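Local coordinates for protein toll (PDB 4LXR), which serves as the transmembrane receptor for cleaved, active Spätzle, driving dorsal-ventral patterning of the fly embryo and antifungal immunity, this chain being its leucine-rich-repeat extracellular part, at residues G84-S90 with Q117-L122; Q184-F190 with N208-F214; P307-H313 with T333-Q338; L512-V516 with H553-Y557. One frame throughout, in Å; residues are numbered along the deposited sequence.

Contact 1. Residues G84-S90 with Q117-L122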
loop_
_atom_site.group_PDB
_atom_site.type_symbol
_atom_site.label_atom_id
_atom_site.label_comp_id
_atom_site.label_asym_id
_atom_site.label_seq_id
_atom_site.Cartn_x
_atom_site.Cartn_y
_atom_site.Cartn_z
ATOM N N GLY A 84 -1.330 53.255 -0.252
ATOM C CA GLY A 84 -1.005 54.582 0.257
ATOM C C GLY A 84 -1.928 55.088 1.365
ATOM O O GLY A 84 -2.262 54.365 2.305
ATOM N N HIS A 85 -2.346 56.341 1.250
ATOM C CA HIS A 85 -3.244 56.947 2.224
ATOM C C HIS A 85 -4.700 56.783 1.805
ATOM O O HIS A 85 -5.534 57.641 2.072
ATOM C CB HIS A 85 -2.891 58.422 2.388
ATOM C CG HIS A 85 -1.495 58.642 2.877
ATOM N ND1 HIS A 85 -0.936 57.886 3.888
ATOM C CD2 HIS A 85 -0.535 59.510 2.481
ATOM C CE1 HIS A 85 0.302 58.293 4.105
ATOM N NE2 HIS A 85 0.570 59.277 3.264
ATOM N N THR A 86 -4.981 55.665 1.144
ATOM C CA THR A 86 -6.300 55.332 0.635
ATOM C C THR A 86 -6.806 54.053 1.325
ATOM O O THR A 86 -6.053 53.108 1.500
ATOM C CB THR A 86 -6.200 55.091 -0.887
ATOM O OG1 THR A 86 -5.896 56.329 -1.542
ATOM C CG2 THR A 86 -7.484 54.498 -1.452
ATOM N N PRO A 87 -8.081 54.025 1.731
ATOM C CA PRO A 87 -8.618 52.791 2.329
ATOM C C PRO A 87 -8.674 51.623 1.311
ATOM O O PRO A 87 -8.891 51.856 0.117
ATOM C CB PRO A 87 -10.028 53.193 2.760
ATOM C CG PRO A 87 -9.909 54.772 3.008
ATOM C CD PRO A 87 -8.963 55.204 1.912
ATOM N N ILE A 88 -8.479 50.391 1.784
ATOM C CA ILE A 88 -8.587 49.204 0.923
ATOM C C ILE A 88 -10.022 49.141 0.422
ATOM O O ILE A 88 -10.271 48.677 -0.690
ATOM C CB ILE A 88 -8.158 47.905 1.657
ATOM C CG1 ILE A 88 -6.653 47.937 1.942
ATOM C CG2 ILE A 88 -8.473 46.613 0.829
ATOM C CD1 ILE A 88 -6.183 46.933 3.005
ATOM N N ALA A 89 -10.954 49.673 1.222
ATOM C CA ALA A 89 -12.369 49.694 0.834
ATOM C C ALA A 89 -12.581 50.407 -0.505
ATOM O O ALA A 89 -13.498 50.074 -1.250
ATOM C CB ALA A 89 -13.223 50.352 1.921
ATOM N N SER A 90 -11.733 51.389 -0.808
ATOM C CA SER A 90 -11.814 52.087 -2.086
ATOM C C SER A 90 -11.465 51.200 -3.292
ATOM O O SER A 90 -12.061 51.337 -4.357
ATOM C CB SER A 90 -10.948 53.344 -2.062
ATOM O OG SER A 90 -11.542 54.324 -1.227
ATOM N N GLN A 117 -6.091 53.732 8.743
ATOM C CA GLN A 117 -6.819 54.206 7.561
ATOM C C GLN A 117 -7.130 53.103 6.531
ATOM O O GLN A 117 -8.183 53.113 5.891
ATOM C CB GLN A 117 -6.056 55.348 6.884
ATOM C CG GLN A 117 -6.800 55.946 5.693
ATOM C CD GLN A 117 -6.087 57.147 5.097
ATOM O OE1 GLN A 117 -6.721 58.073 4.585
ATOM N NE2 GLN A 117 -4.762 57.132 5.157
ATOM N N HIS A 118 -6.233 52.135 6.390
ATOM C CA HIS A 118 -6.443 51.060 5.416
ATOM C C HIS A 118 -7.730 50.279 5.660
ATOM O O HIS A 118 -8.283 49.670 4.734
ATOM C CB HIS A 118 -5.228 50.132 5.374
ATOM C CG HIS A 118 -4.020 50.765 4.759
ATOM N ND1 HIS A 118 -2.734 50.458 5.147
ATOM C CD2 HIS A 118 -3.906 51.704 3.787
ATOM C CE1 HIS A 118 -1.878 51.162 4.425
ATOM N NE2 HIS A 118 -2.562 51.926 3.593
ATOM N N LEU A 119 -8.242 50.325 6.886
ATOM C CA LEU A 119 -9.455 49.573 7.198
ATOM C C LEU A 119 -10.700 50.443 7.336
ATOM O O LEU A 119 -11.749 49.939 7.731
ATOM C CB LEU A 119 -9.260 48.701 8.450
ATOM C CG LEU A 119 -8.281 47.525 8.347
ATOM C CD1 LEU A 119 -8.122 46.875 9.708
ATOM C CD2 LEU A 119 -8.758 46.471 7.310
ATOM N N ASP A 120 -10.591 51.740 7.020
ATOM C CA ASP A 120 -11.770 52.612 6.976
ATOM C C ASP A 120 -12.885 51.963 6.131
ATOM O O ASP A 120 -12.604 51.349 5.095
ATOM C CB ASP A 120 -11.424 53.983 6.381
ATOM C CG ASP A 120 -10.609 54.874 7.340
ATOM O OD1 ASP A 120 -10.405 54.513 8.523
ATOM O OD2 ASP A 120 -10.179 55.962 6.899
ATOM N N ARG A 121 -14.135 52.091 6.588
ATOM C CA ARG A 121 -15.308 51.498 5.925
ATOM C C ARG A 121 -15.376 49.950 5.944
ATOM O O ARG A 121 -16.325 49.358 5.429
ATOM C CB ARG A 121 -15.490 52.058 4.502
ATOM C CG ARG A 121 -15.318 53.584 4.425
ATOM C CD ARG A 121 -15.970 54.178 3.162
ATOM N NE ARG A 121 -15.383 53.663 1.920
ATOM C CZ ARG A 121 -14.275 54.151 1.358
ATOM N NH1 ARG A 121 -13.616 55.162 1.919
ATOM N NH2 ARG A 121 -13.818 53.634 0.234
ATOM N N LEU A 122 -14.395 49.299 6.562
ATOM C CA LEU A 122 -14.445 47.847 6.719
ATOM C C LEU A 122 -14.694 47.390 8.157
ATOM O O LEU A 122 -14.324 46.264 8.529
ATOM C CB LEU A 122 -13.174 47.188 6.154
ATOM C CG LEU A 122 -13.101 47.372 4.633
ATOM C CD1 LEU A 122 -11.827 46.788 4.035
ATOM C CD2 LEU A 122 -14.323 46.765 3.994
HETATM O O HOH W 1 -2.668 55.393 5.412
HETATM O O HOH W 2 -10.713 49.876 3.970
HETATM O O HOH W 3 -11.960 57.019 0.861
#
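The carbonyl oxygen of H118 is gripped twice: I88 N donates to it at 3.0 Å along a nearly straight N-H...O line (163°), and a water donates to it at 2.6 Å. The same water accepts from A89 N and donates to D120 O, lacing the first turn of helix 88-94 to the loop between strands 102-106 and 127-131, at the N-terminal end of the leucine-rich-repeat ectodomain, ahead of LRR 1. Through NE2 the H118 ring donates to G84 O at 2.8 Å, in the carbonyl plane. At the other end A89 CB sits against one face of the R121 guanidinium, 3.7 Å from NH2. A bend at chi3 (-62°) of R121 brings NH2 back to S90 OG, to which it donates at 2.8 Å within the guanidinium plane; NH2 also forms a salt bridge with D93. H118 O is thus held by both chain and solvent, while the arginine probably has its charge balanced by D93 and its direction set by S90.

Contact 2. Residues Q184-F190 with N208-F214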
loop_
_atom_site.group_PDB
_atom_site.type_symbol
_atom_site.label_atom_id
_atom_site.label_comp_id
_atom_site.label_asym_id
_atom_site.label_seq_id
_atom_site.Cartn_x
_atom_site.Cartn_y
_atom_site.Cartn_z
ATOM N N GLN A 184 6.296 37.874 25.159
ATOM C CA GLN A 184 5.459 38.056 26.333
ATOM C C GLN A 184 3.990 38.114 25.929
ATOM O O GLN A 184 3.654 38.631 24.868
ATOM C CB GLN A 184 5.833 39.365 27.082
ATOM C CG GLN A 184 7.321 39.514 27.418
ATOM C CD GLN A 184 7.792 38.501 28.459
ATOM O OE1 GLN A 184 6.977 37.907 29.174
ATOM N NE2 GLN A 184 9.114 38.297 28.547
ATOM N N MET A 185 3.119 37.598 26.793
ATOM C CA MET A 185 1.696 37.869 26.678
ATOM C C MET A 185 1.426 39.348 26.949
ATOM O O MET A 185 1.866 39.889 27.960
ATOM C CB MET A 185 0.905 37.024 27.679
ATOM C CG MET A 185 -0.588 36.975 27.384
ATOM S SD MET A 185 -0.894 35.931 25.944
ATOM C CE MET A 185 -0.273 34.380 26.577
ATOM N N PRO A 186 0.698 40.011 26.044
ATOM C CA PRO A 186 0.230 41.377 26.320
ATOM C C PRO A 186 -0.614 41.384 27.590
ATOM O O PRO A 186 -1.377 40.453 27.812
ATOM C CB PRO A 186 -0.633 41.707 25.092
ATOM C CG PRO A 186 -0.113 40.816 24.022
ATOM C CD PRO A 186 0.267 39.532 24.723
ATOM N N ARG A 187 -0.469 42.408 28.422
ATOM C CA ARG A 187 -1.160 42.437 29.700
ATOM C C ARG A 187 -2.545 43.056 29.607
ATOM O O ARG A 187 -2.780 43.951 28.792
ATOM C CB ARG A 187 -0.336 43.201 30.738
ATOM C CG ARG A 187 0.939 42.495 31.160
ATOM C CD ARG A 187 0.668 41.139 31.798
ATOM N NE ARG A 187 1.817 40.697 32.588
ATOM C CZ ARG A 187 1.937 39.494 33.141
ATOM N NH1 ARG A 187 0.979 38.598 32.985
ATOM N NH2 ARG A 187 3.018 39.182 33.845
ATOM N N GLY A 188 -3.443 42.579 30.469
ATOM C CA GLY A 188 -4.789 43.112 30.603
ATOM C C GLY A 188 -5.626 43.154 29.328
ATOM O O GLY A 188 -6.368 44.110 29.109
ATOM N N ILE A 189 -5.524 42.134 28.486
ATOM C CA ILE A 189 -6.263 42.157 27.220
ATOM C C ILE A 189 -7.570 41.364 27.256
ATOM O O ILE A 189 -8.532 41.700 26.567
ATOM C CB ILE A 189 -5.399 41.666 26.033
ATOM C CG1 ILE A 189 -5.064 40.180 26.180
ATOM C CG2 ILE A 189 -4.134 42.514 25.907
ATOM C CD1 ILE A 189 -4.199 39.645 25.049
ATOM N N PHE A 190 -7.607 40.323 28.076
ATOM C CA PHE A 190 -8.743 39.406 28.075
ATOM C C PHE A 190 -10.068 40.030 28.535
ATOM O O PHE A 190 -11.149 39.632 28.083
ATOM C CB PHE A 190 -8.396 38.172 28.885
ATOM C CG PHE A 190 -7.291 37.362 28.285
ATOM C CD1 PHE A 190 -7.513 36.605 27.140
ATOM C CD2 PHE A 190 -6.031 37.359 28.855
ATOM C CE1 PHE A 190 -6.495 35.859 26.589
ATOM C CE2 PHE A 190 -5.009 36.626 28.310
ATOM C CZ PHE A 190 -5.244 35.864 27.170
ATOM N N ASN A 208 8.373 32.697 29.044
ATOM C CA ASN A 208 8.164 33.224 30.393
ATOM C C ASN A 208 6.692 33.298 30.794
ATOM O O ASN A 208 6.284 34.225 31.469
ATOM C CB ASN A 208 8.817 34.604 30.537
ATOM C CG ASN A 208 10.342 34.548 30.444
ATOM O OD1 ASN A 208 10.934 35.000 29.457
ATOM N ND2 ASN A 208 10.983 33.995 31.474
ATOM N N LEU A 209 5.899 32.327 30.366
ATOM C CA LEU A 209 4.483 32.313 30.688
ATOM C C LEU A 209 4.303 32.044 32.175
ATOM O O LEU A 209 4.948 31.155 32.736
ATOM C CB LEU A 209 3.748 31.250 29.859
ATOM C CG LEU A 209 3.617 31.499 28.364
ATOM C CD1 LEU A 209 2.964 30.281 27.717
ATOM C CD2 LEU A 209 2.818 32.785 28.057
ATOM N N THR A 210 3.461 32.858 32.808
ATOM C CA THR A 210 3.080 32.681 34.201
ATOM C C THR A 210 1.564 32.833 34.322
ATOM O O THR A 210 0.889 33.303 33.386
ATOM C CB THR A 210 3.781 33.708 35.151
ATOM O OG1 THR A 210 3.561 35.043 34.670
ATOM C CG2 THR A 210 5.276 33.457 35.221
ATOM N N LYS A 211 1.049 32.435 35.481
ATOM C CA LYS A 211 -0.382 32.431 35.778
ATOM C C LYS A 211 -1.054 33.769 35.473
ATOM O O LYS A 211 -2.109 33.817 34.840
ATOM C CB LYS A 211 -0.575 32.020 37.241
ATOM C CG LYS A 211 -1.899 32.364 37.870
ATOM C CD LYS A 211 -1.908 31.877 39.330
ATOM C CE LYS A 211 -3.079 32.462 40.117
ATOM N NZ LYS A 211 -3.299 31.791 41.439
ATOM N N HIS A 212 -0.414 34.857 35.870
ATOM C CA HIS A 212 -0.962 36.191 35.657
ATOM C C HIS A 212 -1.197 36.530 34.186
ATOM O O HIS A 212 -2.013 37.403 33.871
ATOM C CB HIS A 212 -0.052 37.251 36.300
ATOM C CG HIS A 212 -0.623 38.638 36.276
ATOM N ND1 HIS A 212 -1.730 39.003 37.014
ATOM C CD2 HIS A 212 -0.241 39.748 35.598
ATOM C CE1 HIS A 212 -2.000 40.279 36.796
ATOM N NE2 HIS A 212 -1.112 40.754 35.942
ATOM N N ASP A 213 -0.486 35.849 33.287
ATOM C CA ASP A 213 -0.619 36.105 31.858
ATOM C C ASP A 213 -2.050 35.834 31.371
ATOM O O ASP A 213 -2.525 36.454 30.409
ATOM C CB ASP A 213 0.398 35.279 31.041
ATOM C CG ASP A 213 1.816 35.861 31.078
ATOM O OD1 ASP A 213 1.971 37.058 31.391
ATOM O OD2 ASP A 213 2.782 35.122 30.771
ATOM N N PHE A 214 -2.748 34.925 32.043
ATOM C CA PHE A 214 -4.089 34.553 31.601
ATOM C C PHE A 214 -5.179 35.045 32.548
ATOM O O PHE A 214 -6.298 34.536 32.542
ATOM C CB PHE A 214 -4.192 33.037 31.400
ATOM C CG PHE A 214 -3.150 32.490 30.471
ATOM C CD1 PHE A 214 -3.250 32.691 29.109
ATOM C CD2 PHE A 214 -2.062 31.795 30.965
ATOM C CE1 PHE A 214 -2.282 32.198 28.254
ATOM C CE2 PHE A 214 -1.098 31.290 30.109
ATOM C CZ PHE A 214 -1.202 31.500 28.762
HETATM O O HOH W 4 4.392 36.127 29.012
HETATM O O HOH W 5 3.288 39.109 30.091
HETATM O O HOH W 6 -2.864 39.149 29.751
#
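Two successive turns of the leucine-rich-repeat solenoid, LRR 2 and LRR 3, meet here through the loops on their convex side, with M185 and R187 of the first set against D213 of the second. The carboxylate of D213 works in several directions. Its OD1 forms a salt bridge with R187 NH1; the modelled separation of 2.4 Å is doubtfully short, and the aspartate oxygen lies over one face of the guanidinium and not in its plane. H212 CD2 lies on the opposite side, 3.1 Å above the plane and toward the rim. OD2 accepts the backbone N-H of T210 at 3.1 Å, from above the carboxylate plane, which ties D213, last residue of the 3-10 segment 211-213, back to T210. Beneath this polar layer M185 enters with CG anti to the backbone N (chi1 -165°) and two further bends that bring CE close to the F214 ring (3.4 Å from CE1) and towards L209 CD2 (3.8 Å). F190 turns its ring edge to the D213 carbonyl, CE2 lying 3.3 Å from the oxygen, and a water donates to both D213 O and P186 O. In the surrounding solenoid, M185 packs on L201, just past strand 198-200, F190 reaches L196 before that strand and A217 ahead of strand 222-224, and R187 O accepts from S163 of the preceding turn.

Contact 3. Residues P307-H313 with T333-Q338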
loop_
_atom_site.group_PDB
_atom_site.type_symbol
_atom_site.label_atom_id
_atom_site.label_comp_id
_atom_site.label_asym_id
_atom_site.label_seq_id
_atom_site.Cartn_x
_atom_site.Cartn_y
_atom_site.Cartn_z
ATOM N N PRO A 307 3.742 6.701 35.313
ATOM C CA PRO A 307 3.277 6.304 36.644
ATOM C C PRO A 307 1.881 5.704 36.540
ATOM O O PRO A 307 1.062 6.203 35.750
ATOM C CB PRO A 307 3.216 7.640 37.404
ATOM C CG PRO A 307 2.882 8.649 36.321
ATOM C CD PRO A 307 3.607 8.148 35.075
ATOM N N GLY A 308 1.622 4.667 37.336
ATOM C CA GLY A 308 0.364 3.942 37.325
ATOM C C GLY A 308 -0.875 4.763 37.603
ATOM O O GLY A 308 -1.989 4.334 37.280
ATOM N N ASP A 309 -0.684 5.939 38.200
ATOM C CA ASP A 309 -1.792 6.808 38.587
ATOM C C ASP A 309 -2.044 7.937 37.578
ATOM O O ASP A 309 -2.745 8.909 37.882
ATOM C CB ASP A 309 -1.554 7.392 39.998
ATOM C CG ASP A 309 -0.286 8.258 40.097
ATOM O OD1 ASP A 309 0.195 8.802 39.072
ATOM O OD2 ASP A 309 0.238 8.402 41.225
ATOM N N LEU A 310 -1.473 7.799 36.385
ATOM C CA LEU A 310 -1.484 8.863 35.382
ATOM C C LEU A 310 -2.883 9.265 34.930
ATOM O O LEU A 310 -3.141 10.440 34.675
ATOM C CB LEU A 310 -0.634 8.470 34.164
ATOM C CG LEU A 310 -0.366 9.594 33.149
ATOM C CD1 LEU A 310 0.370 10.753 33.829
ATOM C CD2 LEU A 310 0.427 9.081 31.924
ATOM N N PHE A 311 -3.773 8.286 34.810
ATOM C CA PHE A 311 -5.123 8.540 34.325
ATOM C C PHE A 311 -6.185 8.186 35.350
ATOM O O PHE A 311 -7.325 7.923 34.955
ATOM C CB PHE A 311 -5.430 7.671 33.099
ATOM C CG PHE A 311 -4.404 7.741 32.014
ATOM C CD1 PHE A 311 -4.114 8.941 31.384
ATOM C CD2 PHE A 311 -3.773 6.583 31.576
ATOM C CE1 PHE A 311 -3.179 8.996 30.378
ATOM C CE2 PHE A 311 -2.849 6.627 30.564
ATOM C CZ PHE A 311 -2.542 7.830 29.961
ATOM N N GLU A 312 -5.840 8.144 36.641
ATOM C CA GLU A 312 -6.777 7.566 37.603
ATOM C C GLU A 312 -8.036 8.416 37.748
ATOM O O GLU A 312 -7.973 9.643 37.763
ATOM C CB GLU A 312 -6.132 7.249 38.964
ATOM C CG GLU A 312 -5.741 8.449 39.797
ATOM C CD GLU A 312 -5.365 8.067 41.226
ATOM O OE1 GLU A 312 -5.504 8.916 42.130
ATOM O OE2 GLU A 312 -4.927 6.926 41.441
ATOM N N HIS A 313 -9.174 7.733 37.803
ATOM C CA HIS A 313 -10.490 8.360 37.876
ATOM C C HIS A 313 -10.843 9.223 36.674
ATOM O O HIS A 313 -11.835 9.935 36.707
ATOM C CB HIS A 313 -10.672 9.139 39.186
ATOM C CG HIS A 313 -10.465 8.299 40.407
ATOM N ND1 HIS A 313 -9.418 8.500 41.282
ATOM C CD2 HIS A 313 -11.153 7.234 40.880
ATOM C CE1 HIS A 313 -9.479 7.601 42.250
ATOM N NE2 HIS A 313 -10.523 6.823 42.031
ATOM N N THR A 333 -1.706 -1.025 36.559
ATOM C CA THR A 333 -2.901 -0.247 36.925
ATOM C C THR A 333 -3.170 0.944 35.997
ATOM O O THR A 333 -4.157 1.653 36.169
ATOM C CB THR A 333 -2.845 0.275 38.392
ATOM O OG1 THR A 333 -1.730 1.165 38.548
ATOM C CG2 THR A 333 -2.736 -0.886 39.404
ATOM N N LEU A 334 -2.296 1.156 35.017
ATOM C CA LEU A 334 -2.365 2.343 34.170
ATOM C C LEU A 334 -3.756 2.633 33.604
ATOM O O LEU A 334 -4.184 3.791 33.579
ATOM C CB LEU A 334 -1.366 2.260 33.017
ATOM C CG LEU A 334 -1.281 3.577 32.236
ATOM C CD1 LEU A 334 -0.787 4.703 33.140
ATOM C CD2 LEU A 334 -0.396 3.450 31.011
ATOM N N LEU A 335 -4.460 1.586 33.172
ATOM C CA LEU A 335 -5.735 1.750 32.476
ATOM C C LEU A 335 -6.908 1.188 33.264
ATOM O O LEU A 335 -7.966 0.900 32.707
ATOM C CB LEU A 335 -5.683 1.092 31.098
ATOM C CG LEU A 335 -4.589 1.604 30.164
ATOM C CD1 LEU A 335 -4.523 0.753 28.930
ATOM C CD2 LEU A 335 -4.814 3.062 29.772
ATOM N N GLU A 336 -6.714 1.045 34.566
ATOM C CA GLU A 336 -7.699 0.438 35.448
ATOM C C GLU A 336 -9.046 1.179 35.469
ATOM O O GLU A 336 -10.097 0.575 35.693
ATOM C CB GLU A 336 -7.112 0.358 36.860
ATOM C CG GLU A 336 -7.939 -0.399 37.863
ATOM C CD GLU A 336 -7.413 -0.227 39.276
ATOM O OE1 GLU A 336 -6.262 0.247 39.423
ATOM O OE2 GLU A 336 -8.154 -0.550 40.234
ATOM N N HIS A 337 -9.027 2.485 35.233
ATOM C CA HIS A 337 -10.270 3.252 35.252
ATOM C C HIS A 337 -10.819 3.559 33.852
ATOM O O HIS A 337 -11.919 4.090 33.710
ATOM C CB HIS A 337 -10.099 4.541 36.074
ATOM C CG HIS A 337 -9.708 4.297 37.499
ATOM N ND1 HIS A 337 -10.622 3.955 38.473
ATOM C CD2 HIS A 337 -8.500 4.326 38.112
ATOM C CE1 HIS A 337 -9.996 3.788 39.626
ATOM N NE2 HIS A 337 -8.708 4.007 39.435
ATOM N N GLN A 338 -10.067 3.201 32.817
ATOM C CA GLN A 338 -10.448 3.567 31.458
ATOM C C GLN A 338 -11.505 2.644 30.820
ATOM O O GLN A 338 -11.283 2.033 29.780
ATOM C CB GLN A 338 -9.201 3.728 30.573
ATOM C CG GLN A 338 -8.501 5.092 30.750
ATOM C CD GLN A 338 -7.975 5.292 32.158
ATOM O OE1 GLN A 338 -7.165 4.500 32.634
ATOM N NE2 GLN A 338 -8.456 6.336 32.845
HETATM O O HOH W 7 -3.991 5.650 35.575
#
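F311 and Q338 are joined by a hydrogen bond between these loops of LRR 7 and LRR 8: Q338 NE2 donates to F311 O at 2.9 Å, its N-H bent (141°), and also bonds S314 O just beyond. A water adds another polar tie, accepting from F311 N and sitting 2.7 Å from L334 O. Apolar contacts fill the inner side. L334 carries CG anti to its N (chi1 -172°), which places it beside the F311 ring, CG to CE2 3.8 Å; its CD1 also meets L310 CB (3.9 Å). The H313 and H337 side chains run alongside each other in a common direction, ring centres 4.6 Å apart and planes inclined by 38°, while H313 N lies 3.3 Å above one face of H337. An alanine at H337 removes the ring beside H313, which would probably be freer to turn. F311 O is thus met by the Q338 amide, and F311 N and L334 O by a water, between the apolar side chains and the histidine pair.

Contact 4. Residues L512-V516 with H553-Y557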
loop_
_atom_site.group_PDB
_atom_site.type_symbol
_atom_site.label_atom_id
_atom_site.label_comp_id
_atom_site.label_asym_id
_atom_site.label_seq_id
_atom_site.Cartn_x
_atom_site.Cartn_y
_atom_site.Cartn_z
ATOM N N LEU A 512 -1.243 -32.306 -7.298
ATOM C CA LEU A 512 -2.675 -32.475 -7.509
ATOM C C LEU A 512 -2.931 -33.813 -8.186
ATOM O O LEU A 512 -2.182 -34.215 -9.076
ATOM C CB LEU A 512 -3.227 -31.331 -8.362
ATOM C CG LEU A 512 -2.952 -29.939 -7.795
ATOM C CD1 LEU A 512 -3.573 -28.867 -8.663
ATOM C CD2 LEU A 512 -3.468 -29.853 -6.377
ATOM N N PRO A 513 -3.994 -34.512 -7.768
ATOM C CA PRO A 513 -4.216 -35.868 -8.268
ATOM C C PRO A 513 -4.932 -35.898 -9.617
ATOM O O PRO A 513 -5.446 -34.882 -10.097
ATOM C CB PRO A 513 -5.091 -36.497 -7.181
ATOM C CG PRO A 513 -5.759 -35.329 -6.476
ATOM C CD PRO A 513 -5.122 -34.042 -6.948
ATOM N N GLU A 514 -4.948 -37.077 -10.225
ATOM C CA GLU A 514 -5.590 -37.261 -11.515
ATOM C C GLU A 514 -7.088 -37.005 -11.389
ATOM O O GLU A 514 -7.633 -36.143 -12.078
ATOM C CB GLU A 514 -5.330 -38.677 -12.036
ATOM C CG GLU A 514 -5.417 -38.825 -13.551
ATOM C CD GLU A 514 -5.076 -40.234 -14.024
ATOM O OE1 GLU A 514 -5.731 -40.713 -14.975
ATOM O OE2 GLU A 514 -4.156 -40.859 -13.449
ATOM N N ASP A 515 -7.723 -37.740 -10.476
ATOM C CA ASP A 515 -9.179 -37.758 -10.295
ATOM C C ASP A 515 -9.879 -36.411 -10.476
ATOM O O ASP A 515 -9.536 -35.428 -9.819
ATOM C CB ASP A 515 -9.529 -38.342 -8.921
ATOM C CG ASP A 515 -10.579 -39.440 -9.000
ATOM O OD1 ASP A 515 -11.417 -39.400 -9.927
ATOM O OD2 ASP A 515 -10.565 -40.342 -8.134
ATOM N N VAL A 516 -10.857 -36.384 -11.381
ATOM C CA VAL A 516 -11.626 -35.174 -11.658
ATOM C C VAL A 516 -12.768 -34.977 -10.659
ATOM O O VAL A 516 -12.981 -35.801 -9.768
ATOM C CB VAL A 516 -12.189 -35.153 -13.110
ATOM C CG1 VAL A 516 -11.066 -34.983 -14.131
ATOM C CG2 VAL A 516 -13.001 -36.410 -13.400
ATOM N N HIS A 553 -6.659 -30.073 -17.700
ATOM C CA HIS A 553 -7.229 -30.707 -16.513
ATOM C C HIS A 553 -8.076 -29.756 -15.663
ATOM O O HIS A 553 -7.577 -28.761 -15.136
ATOM C CB HIS A 553 -6.117 -31.341 -15.676
ATOM C CG HIS A 553 -6.605 -32.276 -14.611
ATOM N ND1 HIS A 553 -6.218 -32.165 -13.292
ATOM C CD2 HIS A 553 -7.434 -33.345 -14.672
ATOM C CE1 HIS A 553 -6.788 -33.125 -12.585
ATOM N NE2 HIS A 553 -7.534 -33.852 -13.397
ATOM N N LYS A 554 -9.365 -30.066 -15.536
ATOM C CA LYS A 554 -10.278 -29.247 -14.741
ATOM C C LYS A 554 -11.215 -30.079 -13.860
ATOM O O LYS A 554 -12.412 -30.124 -14.103
ATOM C CB LYS A 554 -11.106 -28.337 -15.656
ATOM C CG LYS A 554 -10.280 -27.561 -16.670
ATOM C CD LYS A 554 -11.139 -26.632 -17.504
ATOM C CE LYS A 554 -10.889 -26.820 -18.993
ATOM N NZ LYS A 554 -11.511 -28.070 -19.517
ATOM N N PRO A 555 -10.670 -30.735 -12.825
ATOM C CA PRO A 555 -11.446 -31.525 -11.857
ATOM C C PRO A 555 -12.537 -30.745 -11.114
ATOM O O PRO A 555 -12.756 -29.555 -11.366
ATOM C CB PRO A 555 -10.380 -31.981 -10.854
ATOM C CG PRO A 555 -9.221 -31.058 -11.068
ATOM C CD PRO A 555 -9.233 -30.767 -12.522
ATOM N N GLN A 556 -13.213 -31.426 -10.191
ATOM C CA GLN A 556 -14.300 -30.815 -9.423
ATOM C C GLN A 556 -13.801 -29.682 -8.531
ATOM O O GLN A 556 -14.418 -28.620 -8.464
ATOM C CB GLN A 556 -15.048 -31.866 -8.587
ATOM C CG GLN A 556 -15.934 -32.823 -9.395
ATOM C CD GLN A 556 -17.354 -32.302 -9.598
ATOM O OE1 GLN A 556 -17.971 -32.529 -10.640
ATOM N NE2 GLN A 556 -17.879 -31.613 -8.594
ATOM N N TYR A 557 -12.682 -29.907 -7.849
ATOM C CA TYR A 557 -12.129 -28.895 -6.956
ATOM C C TYR A 557 -11.596 -27.685 -7.722
ATOM O O TYR A 557 -11.659 -26.561 -7.231
ATOM C CB TYR A 557 -11.025 -29.490 -6.070
ATOM C CG TYR A 557 -9.861 -30.103 -6.830
ATOM C CD1 TYR A 557 -8.815 -29.316 -7.297
ATOM C CD2 TYR A 557 -9.805 -31.471 -7.064
ATOM C CE1 TYR A 557 -7.756 -29.870 -7.986
ATOM C CE2 TYR A 557 -8.744 -32.034 -7.748
ATOM C CZ TYR A 557 -7.722 -31.229 -8.201
ATOM O OH TYR A 557 -6.669 -31.783 -8.888
#
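A chi1 of -167° puts the H553 ring anti to its backbone N, turned into the loop P513-V516, while Y557 takes chi1 58°, with CG between N and the carbonyl carbon, and aims its hydroxyl at L512 and P513. Here the last repeat of the main solenoid, LRR 15, abuts the C-terminal cap, LRRCT 1. H553 NE2 donates to E514 O at 2.6 Å, in the carbonyl plane but with a bent N-H (130°) and the oxygen tilted from the ring plane. V516 CG1 comes within 3.8 Å of the same nitrogen, and V516 CA lies 3.5 Å from P555 CB. A leucine in place of H553 has no N-H for E514 O, and the loop would probably lose part of its hold on the cap. P555 sits between the two rings, CD over the centre of H553 and CG over the rim of Y557. Y487 meets the Y557 ring, and Y557 OH touches P513 CD at 3.4 Å and L512 CB at 3.5 Å.

From the N terminus the four contacts follow in series; none nests within or crosses another. Contact 1 closes a loop that holds strand 102-106, joining helix 88-94 to the stretch before strand 127-131. Contacts 2 and 3 each span one solenoid turn, around strands 198-200 and 319-321, and link the convex loops of adjacent repeats. The centres of contacts 1 and 2 lie about 32 Å apart, those of contacts 2 and 3 about 33 Å, along the curve of the solenoid. Contact 4 closes the longest of these loops, with strand 527-530 and helix 543-549 inside it, fastening LRR 15 to its cap; its centre is about 86 Å from that of contact 1, across the chain's centre.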